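Local structure of sialidase B (Streptococcus pneumoniae serotype 4, 4XJW) at residues 467-472 and 476-481; 457-460 and 465-468; 8-13 and 17-22. The protein releases terminal sialic acid from oligosaccharides, glycoproteins and glycolipids by cleaving alpha-2,3, alpha-2,6 and alpha-2,8 linkages, and acts as an intramolecular trans-sialidase. The protein carries 1 engineered substitution. One frame throughout, in Å; residues are numbered along the deposited sequence.

Contact 1. Residues 467-472 and 476-481; sequences IFATYT and LTYLIS
Thr-470 lies slantwise across Thr-477 on one face of an antiparallel beta hairpin, strands 466-472 and 475-481, in a blade of the sialidase beta-propeller. With chi1 at 76°, the Thr-470 hydroxyl stands between its own backbone N and carbonyl carbon, directed at the partner strand. There OG1 donates to Thr-477 O over 2.6 Å, in the carbonyl plane and on a lone pair, while Thr-470 N adds a weak bond to the same oxygen. Threonine suits this place because its other branch is apolar: Thr-470 CG2 meets Leu-479 CD1 at 3.7 Å, the two side chains crossing at about a right angle. The Thr-477 hydroxyl is engaged differently, being bonded to Glu-475.

Ile-467, Tyr-478 and Ile-480 occupy the other face. Ile-467 is branched at CB and uses both arms. CG1 runs alongside Ile-480 CG1, 4.1 Å away and pointing the same way, whereas CG2 reaches Tyr-478 CB at 3.9 Å and approaches its ring obliquely. That ring stacks on Trp-537, and its hydroxyl is hydrogen-bonded to Thr-516, so tyrosine serves both an apolar flank and a polar end. Met-506 of strand 504-510 packs on Ile-467, Ala-469 and Tyr-478 from the next sheet. Nearer the turn, Leu-476 sends CD2 to within 3.9 Å of Tyr-471 CB; the phenol of Tyr-471 extends away from the partner strand, meets the ring of Tyr-451 and lies near Glu-503, a probable active-site residue.

Phe-468 and Leu-479 form a hydrogen-bonded antiparallel pair. Leu-479 N gives a bond of 2.8 Å to Phe-468 O, and Phe-468 N returns one of 2.9 Å to Leu-479 O.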
# COMPACT_ATOMS: atom_id res chain seq x y z
N ILE A 467 13.56 18.53 7.62
CA ILE A 467 14.39 17.70 6.75
C ILE A 467 13.56 16.59 6.12
O ILE A 467 12.84 15.86 6.81
CB ILE A 467 15.56 17.04 7.50
CG1 ILE A 467 16.40 18.09 8.23
CG2 ILE A 467 16.44 16.23 6.52
CD1 ILE A 467 17.65 17.51 8.88
N PHE A 468 13.70 16.44 4.80
CA PHE A 468 13.13 15.30 4.09
C PHE A 468 14.24 14.50 3.46
O PHE A 468 15.04 15.04 2.69
CB PHE A 468 12.17 15.77 3.00
CG PHE A 468 10.81 16.18 3.50
CD1 PHE A 468 9.82 15.22 3.71
CD2 PHE A 468 10.53 17.51 3.75
CE1 PHE A 468 8.58 15.59 4.17
CE2 PHE A 468 9.27 17.90 4.20
CZ PHE A 468 8.30 16.93 4.41
N ALA A 469 14.28 13.20 3.77
CA ALA A 469 15.23 12.29 3.14
C ALA A 469 14.81 11.94 1.72
O ALA A 469 13.62 11.69 1.45
CB ALA A 469 15.40 11.03 3.96
N THR A 470 15.79 11.92 0.81
CA THR A 470 15.59 11.40 -0.54
C THR A 470 16.81 10.56 -0.87
O THR A 470 17.82 10.62 -0.15
CB THR A 470 15.44 12.52 -1.59
OG1 THR A 470 16.74 13.09 -1.86
CG2 THR A 470 14.50 13.62 -1.10
N TYR A 471 16.74 9.76 -1.92
CA TYR A 471 17.89 8.98 -2.36
C TYR A 471 18.09 9.10 -3.85
O TYR A 471 17.18 9.48 -4.60
CB TYR A 471 17.75 7.51 -1.96
CG TYR A 471 16.57 6.82 -2.59
CD1 TYR A 471 16.70 6.16 -3.81
CD2 TYR A 471 15.34 6.80 -1.97
CE1 TYR A 471 15.62 5.52 -4.39
CE2 TYR A 471 14.26 6.17 -2.54
CZ TYR A 471 14.40 5.53 -3.75
OH TYR A 471 13.29 4.90 -4.30
N THR A 472 19.31 8.82 -4.29
CA THR A 472 19.62 8.73 -5.71
C THR A 472 20.79 7.79 -5.83
O THR A 472 21.24 7.22 -4.85
CB THR A 472 19.92 10.11 -6.33
OG1 THR A 472 20.04 9.97 -7.75
CG2 THR A 472 21.21 10.67 -5.78
N LEU A 476 22.43 9.37 -0.18
CA LEU A 476 21.21 9.94 0.37
C LEU A 476 21.31 11.45 0.16
O LEU A 476 22.39 12.04 0.32
CB LEU A 476 21.06 9.63 1.85
CG LEU A 476 20.89 8.17 2.24
CD1 LEU A 476 20.62 8.02 3.72
CD2 LEU A 476 19.76 7.54 1.43
N THR A 477 20.21 12.07 -0.21
CA THR A 477 20.21 13.51 -0.41
C THR A 477 19.16 14.10 0.50
O THR A 477 17.95 14.05 0.20
CB THR A 477 19.94 13.91 -1.88
OG1 THR A 477 20.76 13.12 -2.76
CG2 THR A 477 20.26 15.38 -2.08
N TYR A 478 19.60 14.65 1.63
CA TYR A 478 18.68 15.28 2.56
C TYR A 478 18.28 16.66 2.07
O TYR A 478 19.13 17.49 1.74
CB TYR A 478 19.30 15.36 3.95
CG TYR A 478 19.67 14.00 4.53
CD1 TYR A 478 20.94 13.45 4.32
CD2 TYR A 478 18.77 13.28 5.31
CE1 TYR A 478 21.28 12.20 4.85
CE2 TYR A 478 19.10 12.05 5.85
CZ TYR A 478 20.36 11.52 5.62
OH TYR A 478 20.66 10.30 6.18
N LEU A 479 16.98 16.91 2.02
CA LEU A 479 16.48 18.23 1.64
C LEU A 479 16.12 19.00 2.90
O LEU A 479 15.27 18.56 3.69
CB LEU A 479 15.29 18.10 0.69
CG LEU A 479 15.53 17.21 -0.53
CD1 LEU A 479 14.35 17.29 -1.48
CD2 LEU A 479 16.82 17.63 -1.24
N ILE A 480 16.76 20.14 3.10
CA ILE A 480 16.64 20.91 4.33
C ILE A 480 16.01 22.27 4.06
O ILE A 480 16.42 22.97 3.12
CB ILE A 480 18.02 21.09 4.98
CG1 ILE A 480 18.66 19.74 5.28
CG2 ILE A 480 17.91 21.89 6.28
CD1 ILE A 480 20.06 19.84 5.86
N SER A 481 15.01 22.63 4.86
CA SER A 481 14.43 23.97 4.85
C SER A 481 14.35 24.54 6.25
O SER A 481 13.89 23.87 7.18
CB SER A 481 13.03 23.97 4.23
OG SER A 481 12.44 25.27 4.35

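Contact 2. Residues 457-460 and 465-468; sequences GLAL and RLIF
The ring of Phe-468 meets the backbone of Gly-457 obliquely, with CD1 and CE1 each 3.7 Å from Gly-457 CA. Because glycine has no side chain, the ring can settle directly against the main chain. Although the CB of Phe-468 points away from the neighbouring strand, a chi1 of -79° brings the ring back toward it; Ser-291 and Val-293 of strand 286-294 also touch the phenyl group. The other flat group, the guanidinium of Arg-465, leads away from Leu-460 toward acidic partners that probably hold it in place: NE forms a salt bridge with Asp-482, and NH1 forms one with Glu-535 and a hydrogen bond to Ser-533 O. Leu-460 lies side by side with the aliphatic part of Arg-465, its CD1 at 3.9 Å from Arg-465 CD; Leu-460 is modelled in two conformers, however, so this touch is that of one of them and is doubtful.

Between these ends runs a beta hairpin, strands 451-459 and 466-472, within a propeller blade. Leu-458 and Ile-467 make a hydrogen-bonded pair: Leu-458 N donates to Ile-467 O over 2.8 Å, and Ile-467 N to Leu-458 O over 2.9 Å. Their branched side chains suit the buried face they share, where Leu-458 rests on Met-506 and both rest on Ile-514 of the adjoining sheet. On the reverse face the methyl of Ala-459 is met by Leu-466 CD2 at 4.1 Å. Where the strands run into the turn, Leu-460 N still reaches Arg-465 O at 3.2 Å.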
# COMPACT_ATOMS: atom_id res chain seq x y z
N GLY A 457 8.88 13.20 7.19
CA GLY A 457 9.99 14.13 7.25
C GLY A 457 10.29 14.33 8.73
O GLY A 457 9.59 13.78 9.59
N LEU A 458 11.33 15.10 9.02
CA LEU A 458 11.76 15.30 10.40
C LEU A 458 11.78 16.77 10.78
O LEU A 458 12.42 17.59 10.12
CB LEU A 458 13.16 14.72 10.60
CG LEU A 458 13.74 14.90 12.01
CD1 LEU A 458 13.05 14.01 13.02
CD2 LEU A 458 15.23 14.58 11.98
N ALA A 459 11.02 17.10 11.82
CA ALA A 459 11.04 18.42 12.41
C ALA A 459 11.92 18.36 13.64
O ALA A 459 11.70 17.56 14.54
CB ALA A 459 9.64 18.85 12.80
N LEU A 460 12.94 19.20 13.69
CA LEU A 460 13.86 19.14 14.82
C LEU A 460 13.27 19.75 16.08
O LEU A 460 12.49 20.70 16.01
CB LEU A 460 15.18 19.83 14.48
CG LEU A 460 15.98 19.01 13.47
CD1 LEU A 460 17.32 19.63 13.23
CD2 LEU A 460 16.13 17.57 13.96
N ARG A 465 13.96 23.77 11.88
CA ARG A 465 14.48 23.06 10.72
C ARG A 465 13.60 21.88 10.32
O ARG A 465 13.19 21.09 11.17
CB ARG A 465 15.92 22.58 10.99
CG ARG A 465 16.47 21.69 9.88
CD ARG A 465 17.98 21.63 9.91
NE ARG A 465 18.55 22.87 9.41
CZ ARG A 465 19.84 23.02 9.09
NH1 ARG A 465 20.67 22.01 9.23
NH2 ARG A 465 20.28 24.18 8.62
N LEU A 466 13.33 21.79 9.02
CA LEU A 466 12.66 20.63 8.44
C LEU A 466 13.60 19.86 7.53
O LEU A 466 14.36 20.45 6.76
CB LEU A 466 11.48 21.09 7.60
CG LEU A 466 10.53 22.03 8.33
CD1 LEU A 466 9.52 22.56 7.35
CD2 LEU A 466 9.85 21.31 9.50
N ILE A 467 13.56 18.53 7.62
CA ILE A 467 14.39 17.70 6.75
C ILE A 467 13.56 16.59 6.12
O ILE A 467 12.84 15.86 6.81
CB ILE A 467 15.56 17.04 7.50
CG1 ILE A 467 16.40 18.09 8.23
CG2 ILE A 467 16.44 16.23 6.52
CD1 ILE A 467 17.65 17.51 8.88
N PHE A 468 13.70 16.44 4.80
CA PHE A 468 13.13 15.30 4.09
C PHE A 468 14.24 14.50 3.46
O PHE A 468 15.04 15.04 2.69
CB PHE A 468 12.17 15.77 3.00
CG PHE A 468 10.81 16.18 3.50
CD1 PHE A 468 9.82 15.22 3.71
CD2 PHE A 468 10.53 17.51 3.75
CE1 PHE A 468 8.58 15.59 4.17
CE2 PHE A 468 9.27 17.90 4.20
CZ PHE A 468 8.30 16.93 4.41

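Contact 3. Residues 8-13 and 17-22; sequences GSYQLN and IDISSL
Just past the point where Ile-17 packs against Tyr-10, the carboxylate oxygen Asp-18 OD1 is gripped twice by Ser-20. The hydroxyl Ser-20 OG donates over 2.5 Å to the syn lone pair of Asp-18 OD1, while Ser-20 N comes from above the carboxylate plane at 3.0 Å from the same oxygen. The second bond closes an Asx turn, in which aspartate suits its place by accepting from the backbone two residues on. The other oxygen, OD2, forms a salt bridge with Lys-147, so the carboxylate is probably held quite firmly and kept ionised.

Across the contact no polar bond forms; the touching is done mostly by carbon atoms. Ile-17 points toward strand 5-13, and with CD1 extended (chi2 165°) its tip fits between three groups: Gln-11 O at 3.5 Å, Tyr-10 CD1 at 4.0 Å and Leu-12 CD2, also at 4.0 Å. Leu-12 crosses Ile-17 at about a right angle; the Tyr-10 side chain lies slantwise to it. Farther out, Ile-19 CG2 comes to 4.2 Å from Tyr-10 OH and approaches the ring obliquely. Gly-8 O lies over one face of that ring, nearer its margin than its centre. Ser-9 and Tyr-10 together face Ile-167 in a G1 beta bulge, with Ser-9 in a left-handed backbone conformation.

Strands 5-13 and 17-18 belong to different antiparallel sheets of the concanavalin-like N-terminal domain, pairing with strands 166-173 and 147-150 respectively. Since no hydrogen bond crosses between residues 8-13 and 17-22, these two segments are joined by van der Waals packing of aliphatic and aromatic side chains and one backbone carbonyl, with the polar bonds confined to each segment's own surroundings.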
# COMPACT_ATOMS: atom_id res chain seq x y z
N GLY A 8 -19.88 -25.45 16.88
CA GLY A 8 -18.65 -24.75 17.23
C GLY A 8 -17.71 -25.45 18.18
O GLY A 8 -17.93 -26.59 18.57
N SER A 9 -16.64 -24.74 18.54
CA SER A 9 -15.57 -25.27 19.37
C SER A 9 -15.04 -26.58 18.79
O SER A 9 -14.96 -27.59 19.48
CB SER A 9 -16.05 -25.48 20.81
OG SER A 9 -16.90 -24.42 21.23
N TYR A 10 -14.69 -26.54 17.50
CA TYR A 10 -14.06 -27.68 16.84
C TYR A 10 -12.55 -27.51 16.83
O TYR A 10 -12.03 -26.54 16.27
CB TYR A 10 -14.55 -27.83 15.40
CG TYR A 10 -16.02 -28.15 15.24
CD1 TYR A 10 -16.48 -29.45 15.43
CD2 TYR A 10 -16.93 -27.16 14.89
CE1 TYR A 10 -17.82 -29.75 15.28
CE2 TYR A 10 -18.27 -27.46 14.73
CZ TYR A 10 -18.71 -28.75 14.93
OH TYR A 10 -20.05 -29.04 14.77
N GLN A 11 -11.84 -28.45 17.44
CA GLN A 11 -10.40 -28.47 17.38
C GLN A 11 -9.97 -29.27 16.16
O GLN A 11 -10.33 -30.43 16.02
CB GLN A 11 -9.81 -29.09 18.64
CG GLN A 11 -10.21 -28.33 19.90
CD GLN A 11 -9.79 -26.88 19.84
OE1 GLN A 11 -8.62 -26.58 19.61
NE2 GLN A 11 -10.74 -25.97 20.03
N LEU A 12 -9.24 -28.62 15.26
CA LEU A 12 -8.70 -29.28 14.09
C LEU A 12 -7.25 -29.65 14.38
O LEU A 12 -6.35 -28.81 14.29
CB LEU A 12 -8.81 -28.38 12.85
CG LEU A 12 -10.18 -27.76 12.59
CD1 LEU A 12 -10.15 -26.89 11.36
CD2 LEU A 12 -11.26 -28.82 12.44
N ASN A 13 -7.02 -30.90 14.76
CA ASN A 13 -5.67 -31.36 15.04
C ASN A 13 -5.25 -32.47 14.10
O ASN A 13 -5.12 -33.62 14.51
CB ASN A 13 -5.55 -31.82 16.50
CG ASN A 13 -5.78 -30.69 17.49
OD1 ASN A 13 -4.99 -29.75 17.57
ND2 ASN A 13 -6.86 -30.79 18.25
N ILE A 17 -13.14 -34.09 10.99
CA ILE A 17 -14.34 -34.23 11.80
C ILE A 17 -15.52 -34.36 10.84
O ILE A 17 -15.73 -33.49 10.00
CB ILE A 17 -14.52 -33.02 12.72
CG1 ILE A 17 -13.36 -32.94 13.72
CG2 ILE A 17 -15.87 -33.08 13.44
CD1 ILE A 17 -13.24 -31.61 14.44
N ASP A 18 -16.26 -35.46 10.95
CA ASP A 18 -17.42 -35.73 10.11
C ASP A 18 -18.63 -35.02 10.69
O ASP A 18 -18.96 -35.21 11.86
CB ASP A 18 -17.69 -37.24 10.06
CG ASP A 18 -18.62 -37.65 8.92
OD1 ASP A 18 -19.15 -36.76 8.24
OD2 ASP A 18 -18.81 -38.87 8.72
N ILE A 19 -19.29 -34.19 9.88
CA ILE A 19 -20.54 -33.55 10.28
C ILE A 19 -21.67 -33.88 9.30
O ILE A 19 -22.65 -33.14 9.18
CB ILE A 19 -20.39 -32.01 10.44
CG1 ILE A 19 -19.94 -31.37 9.12
CG2 ILE A 19 -19.40 -31.67 11.55
CD1 ILE A 19 -19.78 -29.85 9.19
N SER A 20 -21.52 -35.01 8.61
CA SER A 20 -22.46 -35.43 7.57
C SER A 20 -23.91 -35.53 8.04
O SER A 20 -24.81 -35.00 7.39
CB SER A 20 -22.03 -36.76 6.96
OG SER A 20 -20.78 -36.65 6.31
N SER A 21 -24.13 -36.20 9.17
CA SER A 21 -25.48 -36.43 9.66
C SER A 21 -26.19 -35.13 10.04
O SER A 21 -27.42 -35.05 9.99
CB SER A 21 -25.46 -37.38 10.87
OG SER A 21 -24.72 -36.83 11.94
N LEU A 22 -25.41 -34.12 10.39
CA LEU A 22 -25.95 -32.85 10.86
C LEU A 22 -26.25 -31.87 9.73
O LEU A 22 -26.84 -30.82 9.95
CB LEU A 22 -24.98 -32.21 11.85
CG LEU A 22 -24.76 -33.00 13.13
CD1 LEU A 22 -23.59 -32.43 13.93
CD2 LEU A 22 -26.04 -33.00 13.96

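In the fold
Contacts 1 and 2 are successive hairpins of one propeller sheet that share Ile-467 and Phe-468 on strand 466-472; their centres lie about 9 Å apart. Leu-466 N and Ser-481 O, 2.8 Å apart, probably form a further hydrogen bond between them. The pair lies near two sites. At one end the Tyr-471 side chain is about 4 Å from that of Glu-503, a predicted active-site residue, and about 6 Å from that of Tyr-615, the probable nucleophile. At the other, the Leu-458 side chain is about 5 Å from bound Optactin, close but not touching. Contact 3 belongs to the N-terminal domain, its centre about 58 Å from contact 1's and about 57 Å from contact 2's.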